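Long-range contacts in cellulose-binding protein (Saccharophagus degradans, PDB 2YHG), which probably binds polysaccharide and may hydrolyse glycosidic bonds, its nucleoside hydrolase-like domain being joined here to a C-terminal beta domain: residues H332-V337 / S364-G369; I311-Q316 / N425-R430. All coordinates share one frame; numbering follows the deposited sequence.

How the contacts relate
Both contacts join the region of the four-stranded C-terminal sheet to helix 308-323 or to the chain that follows it, and they lie on the same side of the molecule, their centres about 12 Å apart. Contact 1 is the surface one: two loops paired by backbone hydrogen bonds and a shared calcium ion, rich in carboxylates. Contact 2, partly buried, sets helix 308-323 against the start of strand 427-436, with a single hydrogen bond and a leucine methyl doing the work. Contact 1 is nested within the chain loop that contact 2 closes. They meet directly where His-333 NE2 lies 2.7 Å from Asp-314 OD1, a probable hydrogen bond, and where Pro-334 packs on Leu-426.

Contact 1 (H332-V337 / S364-G369); sequences HHPVPV and SSDPDG. With CA (calcium ion), chain D.
Segments 332-337 and 364-369 run nearly antiparallel and pair at Val-335 and Ser-365, a single hydrogen-bonded bridge in which Val-335 N gives to Ser-365 O at 2.8 Å and Ser-365 N returns the bond to Val-335 O. Beyond the bridge the two loops diverge around a calcium site, built from a short Asp-Pro-Asp-Gly turn on one side and the backbone of His-332 on the other. The turn, type I from Asp-366 to Gly-369, brings both aspartates to the metal. Asp-366 grips it with both carboxylate oxygens, OD1 at 2.4 Å and OD2 at 2.7 Å from the calcium ion; OD2 also receives Asp-368 N from above the carboxylate plane, an Asx turn that steadies the ligand. Asn-331, Asp-370 and Asp-420 complete the site, so the ion joins the loop after helix 308-323 to the loop before strand 372-378 and to the end of strand 411-420.

Asp-368 divides its work. Its OD2 binds calcium and takes the N-H of His-332, while OD1 turns its syn lone pair to the imidazole, ND1 lying 2.7 Å from OD1 with an almost straight bond (172°). Ring and carboxylate are nearly coplanar, 30° apart, and the acid comes to the ring edge. The ND1 bond sets the turn of the imidazole, while the bond from the backbone N to OD2 ties the main chain of His-332 to the same carboxylate. The nearby metal would probably make the carboxylate a weaker base. Pro-367 lays its CG against His-332 CB at 3.9 Å, and its CD also approaches Val-335 CG2.

At the far end Ser-364 swings OG back beside its own backbone N (chi1 -64°). There the hydroxyl is also hydrogen-bonded with Ala-361 O, and it accepts Val-337 N at 3.0 Å from OG.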
loop_
_atom_site.group_PDB
_atom_site.type_symbol
_atom_site.label_atom_id
_atom_site.label_comp_id
_atom_site.label_asym_id
_atom_site.label_seq_id
_atom_site.Cartn_x
_atom_site.Cartn_y
_atom_site.Cartn_z
ATOM N N HIS A 332 -0.983 10.579 -18.153
ATOM C CA HIS A 332 -0.298 10.719 -16.872
ATOM C C HIS A 332 -1.160 11.472 -15.859
ATOM O O HIS A 332 -2.043 12.255 -16.227
ATOM C CB HIS A 332 1.040 11.408 -17.068
ATOM C CG HIS A 332 1.829 10.793 -18.180
ATOM N ND1 HIS A 332 1.616 11.151 -19.490
ATOM C CD2 HIS A 332 2.691 9.748 -18.211
ATOM C CE1 HIS A 332 2.317 10.355 -20.282
ATOM N NE2 HIS A 332 2.992 9.505 -19.534
ATOM N N HIS A 333 -0.922 11.219 -14.587
ATOM C CA HIS A 333 -1.807 11.692 -13.537
ATOM C C HIS A 333 -1.799 13.212 -13.413
ATOM O O HIS A 333 -0.744 13.838 -13.515
ATOM C CB HIS A 333 -1.471 11.061 -12.214
ATOM C CG HIS A 333 -1.351 9.579 -12.285
ATOM N ND1 HIS A 333 -0.304 8.934 -12.906
ATOM C CD2 HIS A 333 -2.177 8.622 -11.819
ATOM C CE1 HIS A 333 -0.482 7.627 -12.786
ATOM N NE2 HIS A 333 -1.636 7.410 -12.165
ATOM N N PRO A 334 -2.947 13.782 -13.033
ATOM C CA PRO A 334 -2.953 15.204 -12.697
ATOM C C PRO A 334 -2.215 15.447 -11.385
ATOM O O PRO A 334 -1.949 14.520 -10.606
ATOM C CB PRO A 334 -4.432 15.521 -12.574
ATOM C CG PRO A 334 -5.119 14.230 -12.345
ATOM C CD PRO A 334 -4.287 13.170 -12.945
ATOM N N VAL A 335 -1.849 16.709 -11.182
ATOM C CA VAL A 335 -0.962 17.130 -10.123
ATOM C C VAL A 335 -1.705 18.126 -9.210
ATOM O O VAL A 335 -2.024 19.246 -9.628
ATOM C CB VAL A 335 0.297 17.772 -10.690
ATOM C CG1 VAL A 335 1.140 18.305 -9.526
ATOM C CG2 VAL A 335 1.070 16.760 -11.552
ATOM N N PRO A 336 -2.038 17.717 -7.982
ATOM C CA PRO A 336 -2.834 18.613 -7.144
ATOM C C PRO A 336 -2.000 19.693 -6.488
ATOM O O PRO A 336 -0.881 19.451 -6.042
ATOM C CB PRO A 336 -3.379 17.719 -6.031
ATOM C CG PRO A 336 -3.095 16.396 -6.412
ATOM C CD PRO A 336 -1.984 16.363 -7.419
ATOM N N VAL A 337 -2.612 20.858 -6.329
ATOM C CA VAL A 337 -2.111 21.933 -5.480
ATOM C C VAL A 337 -3.291 22.465 -4.692
ATOM O O VAL A 337 -4.360 22.600 -5.272
ATOM C CB VAL A 337 -1.482 23.056 -6.349
ATOM C CG1 VAL A 337 -1.080 24.240 -5.477
ATOM C CG2 VAL A 337 -0.292 22.502 -7.155
ATOM N N SER A 364 -3.516 23.446 -9.483
ATOM C CA SER A 364 -3.439 22.063 -9.921
ATOM C C SER A 364 -3.209 22.077 -11.430
ATOM O O SER A 364 -3.606 23.008 -12.117
ATOM C CB SER A 364 -4.723 21.317 -9.586
ATOM O OG SER A 364 -4.971 21.215 -8.185
ATOM N N SER A 365 -2.596 21.030 -11.938
ATOM C CA SER A 365 -2.271 21.001 -13.346
ATOM C C SER A 365 -2.380 19.577 -13.859
ATOM O O SER A 365 -2.432 18.617 -13.083
ATOM C CB SER A 365 -0.873 21.565 -13.604
ATOM O OG SER A 365 0.112 20.795 -12.913
ATOM N N ASP A 366 -2.331 19.432 -15.179
ATOM C CA ASP A 366 -2.176 18.133 -15.793
ATOM C C ASP A 366 -1.063 18.151 -16.796
ATOM O O ASP A 366 -1.037 19.013 -17.678
ATOM C CB ASP A 366 -3.438 17.709 -16.471
ATOM C CG ASP A 366 -3.347 16.300 -16.982
ATOM O OD1 ASP A 366 -3.522 15.379 -16.177
ATOM O OD2 ASP A 366 -2.999 16.099 -18.169
ATOM N N PRO A 367 -0.147 17.172 -16.706
ATOM C CA PRO A 367 1.073 17.265 -17.529
ATOM C C PRO A 367 0.840 16.930 -18.993
ATOM O O PRO A 367 1.686 17.209 -19.858
ATOM C CB PRO A 367 2.009 16.234 -16.888
ATOM C CG PRO A 367 1.051 15.246 -16.219
ATOM C CD PRO A 367 -0.078 16.088 -15.693
ATOM N N ASP A 368 -0.329 16.400 -19.306
ATOM C CA ASP A 368 -0.681 16.135 -20.698
ATOM C C ASP A 368 -1.489 17.273 -21.302
ATOM O O ASP A 368 -1.840 17.216 -22.475
ATOM C CB ASP A 368 -1.487 14.850 -20.806
ATOM C CG ASP A 368 -0.880 13.723 -20.031
ATOM O OD1 ASP A 368 0.182 13.239 -20.476
ATOM O OD2 ASP A 368 -1.410 13.366 -18.946
ATOM N N GLY A 369 -1.865 18.256 -20.484
ATOM C CA GLY A 369 -2.734 19.329 -20.915
ATOM C C GLY A 369 -4.187 18.910 -20.945
ATOM O O GLY A 369 -4.991 19.550 -21.621
HETATM CA CA CA D . -3.412 13.519 -17.675
#

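Contact 2 (I311-Q316 / N425-R430); sequences IHNDFQ and NLYAYR. With BTB (2-[bis-(2-hydroxy-ethyl)-amino]-2-hydroxymethyl-propane-1,3-diol), chain M.
With chi1 at -71°, Asn-313 holds CG beside its own backbone N, and a chi2 near zero (6°) turns the amide so that ND2 faces the chain of Asn-425. ND2 donates to Asn-425 O at 2.8 Å, meeting a lone pair in the carbonyl plane, with the acceptor close to the amide plane as well. The same ND2 lies at the edge of the Tyr-427 ring, 4.0 Å from CE1.

Leu-426 supplies the apolar part: its CD2 methyl sits against the helix backbone, 3.6 Å from Asn-313 O and 3.7 Å from Asp-314 CA. Its backbone N gives to OD1 of Asp-420, a calcium ligand, just before strand 427-436 begins.

Across a bound buffer molecule, BTB, the two segments meet again. BTB O6 donates to Tyr-427 O at 2.8 Å, and O8 makes a weak bond to Asp-314 OD2. Asp-314 OD1 also takes His-333 NE2. Arg-318 forms a salt bridge with Asp-314 and also bonds BTB, as does Asn-253. The whole is an interdomain seam, helix 308-323 lying against the beginning of strand 427-436, an inner strand of the C-terminal sheet, with a polar cleft occupied in this crystal by the buffer molecule.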
loop_
_atom_site.group_PDB
_atom_site.type_symbol
_atom_site.label_atom_id
_atom_site.label_comp_id
_atom_site.label_asym_id
_atom_site.label_seq_id
_atom_site.Cartn_x
_atom_site.Cartn_y
_atom_site.Cartn_z
ATOM N N ILE A 311 -8.251 3.063 -9.214
ATOM C CA ILE A 311 -7.304 1.954 -9.187
ATOM C C ILE A 311 -7.186 1.311 -10.570
ATOM O O ILE A 311 -6.080 1.084 -11.075
ATOM C CB ILE A 311 -7.709 0.891 -8.144
ATOM C CG1 ILE A 311 -7.585 1.452 -6.721
ATOM C CG2 ILE A 311 -6.922 -0.392 -8.331
ATOM C CD1 ILE A 311 -8.215 0.577 -5.641
ATOM N N HIS A 312 -8.325 1.024 -11.192
ATOM C CA HIS A 312 -8.277 0.325 -12.458
ATOM C C HIS A 312 -7.726 1.194 -13.578
ATOM O O HIS A 312 -6.953 0.732 -14.432
ATOM C CB HIS A 312 -9.649 -0.201 -12.862
ATOM C CG HIS A 312 -10.233 -1.145 -11.866
ATOM N ND1 HIS A 312 -9.471 -1.972 -11.068
ATOM C CD2 HIS A 312 -11.522 -1.352 -11.512
ATOM C CE1 HIS A 312 -10.288 -2.618 -10.251
ATOM N NE2 HIS A 312 -11.538 -2.296 -10.522
ATOM N N ASN A 313 -8.096 2.462 -13.566
ATOM C CA ASN A 313 -7.611 3.367 -14.592
ATOM C C ASN A 313 -6.106 3.576 -14.444
ATOM O O ASN A 313 -5.366 3.648 -15.435
ATOM C CB ASN A 313 -8.353 4.700 -14.548
ATOM C CG ASN A 313 -9.775 4.583 -15.010
ATOM O OD1 ASN A 313 -10.308 3.490 -15.276
ATOM N ND2 ASN A 313 -10.426 5.743 -15.091
ATOM N N ASP A 314 -5.634 3.658 -13.196
ATOM C CA ASP A 314 -4.226 3.786 -12.908
ATOM C C ASP A 314 -3.427 2.646 -13.551
ATOM O O ASP A 314 -2.430 2.879 -14.242
ATOM C CB ASP A 314 -4.042 3.820 -11.399
ATOM C CG ASP A 314 -2.622 3.965 -10.968
ATOM O OD1 ASP A 314 -1.870 4.816 -11.501
ATOM O OD2 ASP A 314 -2.224 3.240 -10.050
ATOM N N PHE A 315 -3.818 1.411 -13.301
ATOM C CA PHE A 315 -3.057 0.272 -13.800
ATOM C C PHE A 315 -3.133 0.230 -15.332
ATOM O O PHE A 315 -2.161 -0.070 -15.990
ATOM C CB PHE A 315 -3.598 -0.987 -13.145
ATOM C CG PHE A 315 -2.803 -2.271 -13.380
ATOM C CD1 PHE A 315 -1.486 -2.297 -13.704
ATOM C CD2 PHE A 315 -3.421 -3.481 -13.142
ATOM C CE1 PHE A 315 -0.802 -3.498 -13.819
ATOM C CE2 PHE A 315 -2.738 -4.686 -13.224
ATOM C CZ PHE A 315 -1.425 -4.694 -13.569
ATOM N N GLN A 316 -4.299 0.516 -15.884
ATOM C CA GLN A 316 -4.462 0.588 -17.350
ATOM C C GLN A 316 -3.451 1.553 -17.955
ATOM O O GLN A 316 -2.759 1.218 -18.933
ATOM C CB GLN A 316 -5.886 0.951 -17.698
ATOM C CG GLN A 316 -6.108 1.150 -19.178
ATOM C CD GLN A 316 -7.477 1.650 -19.560
ATOM O OE1 GLN A 316 -8.436 1.582 -18.798
ATOM N NE2 GLN A 316 -7.581 2.158 -20.785
ATOM N N ASN A 425 -9.284 8.084 -17.745
ATOM C CA ASN A 425 -9.207 9.228 -16.816
ATOM C C ASN A 425 -8.326 8.847 -15.626
ATOM O O ASN A 425 -8.526 7.793 -15.003
ATOM C CB ASN A 425 -10.573 9.580 -16.204
ATOM C CG ASN A 425 -11.652 10.080 -17.182
ATOM O OD1 ASN A 425 -12.762 10.226 -16.757
ATOM N ND2 ASN A 425 -11.313 10.348 -18.463
ATOM N N LEU A 426 -7.403 9.712 -15.267
ATOM C CA LEU A 426 -6.541 9.467 -14.134
ATOM C C LEU A 426 -6.847 10.431 -12.994
ATOM O O LEU A 426 -7.247 11.579 -13.179
ATOM C CB LEU A 426 -5.073 9.537 -14.531
ATOM C CG LEU A 426 -4.588 8.379 -15.386
ATOM C CD1 LEU A 426 -3.171 8.620 -15.817
ATOM C CD2 LEU A 426 -4.709 7.053 -14.606
ATOM N N TYR A 427 -6.618 9.930 -11.783
ATOM C CA TYR A 427 -7.010 10.601 -10.550
ATOM C C TYR A 427 -5.798 10.998 -9.738
ATOM O O TYR A 427 -4.746 10.361 -9.788
ATOM C CB TYR A 427 -7.918 9.694 -9.719
ATOM C CG TYR A 427 -9.262 9.405 -10.363
ATOM C CD1 TYR A 427 -9.396 8.513 -11.442
ATOM C CD2 TYR A 427 -10.406 10.015 -9.909
ATOM C CE1 TYR A 427 -10.630 8.263 -12.007
ATOM C CE2 TYR A 427 -11.629 9.784 -10.473
ATOM C CZ TYR A 427 -11.755 8.855 -11.473
ATOM O OH TYR A 427 -12.993 8.666 -12.058
ATOM N N ALA A 428 -5.989 12.010 -8.906
ATOM C CA ALA A 428 -5.022 12.365 -7.878
ATOM C C ALA A 428 -5.761 12.935 -6.681
ATOM O O ALA A 428 -6.942 13.282 -6.774
ATOM C CB ALA A 428 -3.991 13.363 -8.391
ATOM N N TYR A 429 -5.080 12.978 -5.543
ATOM C CA TYR A 429 -5.726 13.278 -4.270
ATOM C C TYR A 429 -4.932 14.263 -3.461
ATOM O O TYR A 429 -3.708 14.206 -3.420
ATOM C CB TYR A 429 -5.834 11.991 -3.439
ATOM C CG TYR A 429 -6.550 10.865 -4.135
ATOM C CD1 TYR A 429 -7.916 10.855 -4.259
ATOM C CD2 TYR A 429 -5.838 9.830 -4.747
ATOM C CE1 TYR A 429 -8.557 9.823 -4.925
ATOM C CE2 TYR A 429 -6.467 8.782 -5.371
ATOM C CZ TYR A 429 -7.825 8.786 -5.451
ATOM O OH TYR A 429 -8.453 7.704 -6.052
ATOM N N ARG A 430 -5.649 15.072 -2.673
ATOM C CA ARG A 430 -5.065 15.770 -1.541
ATOM C C ARG A 430 -6.051 15.778 -0.384
ATOM O O ARG A 430 -7.116 16.379 -0.485
ATOM C CB ARG A 430 -4.672 17.208 -1.865
ATOM C CG ARG A 430 -4.097 17.953 -0.656
ATOM C CD ARG A 430 -2.684 17.476 -0.329
ATOM N NE ARG A 430 -1.782 17.745 -1.456
ATOM C CZ ARG A 430 -1.390 18.965 -1.837
ATOM N NH1 ARG A 430 -1.551 20.005 -1.042
ATOM N NH2 ARG A 430 -0.742 19.145 -2.976
HETATM C C1 BTB M . -1.580 10.856 -7.247
HETATM O O1 BTB M . -2.351 10.547 -8.405
HETATM C C2 BTB M . -0.560 9.746 -7.360
HETATM C C3 BTB M . 0.109 9.890 -8.719
HETATM O O3 BTB M . 0.742 11.148 -8.851
HETATM C C4 BTB M . 0.455 9.857 -6.253
HETATM O O4 BTB M . -0.257 9.695 -5.030
HETATM N N BTB M . -1.272 8.432 -7.373
HETATM C C5 BTB M . -2.215 8.319 -8.528
HETATM C C6 BTB M . -3.585 7.758 -8.106
HETATM O O6 BTB M . -4.480 7.665 -9.225
HETATM C C7 BTB M . -0.323 7.294 -7.266
HETATM C C8 BTB M . -0.986 5.932 -7.488
HETATM O O8 BTB M . -0.915 5.549 -8.852
#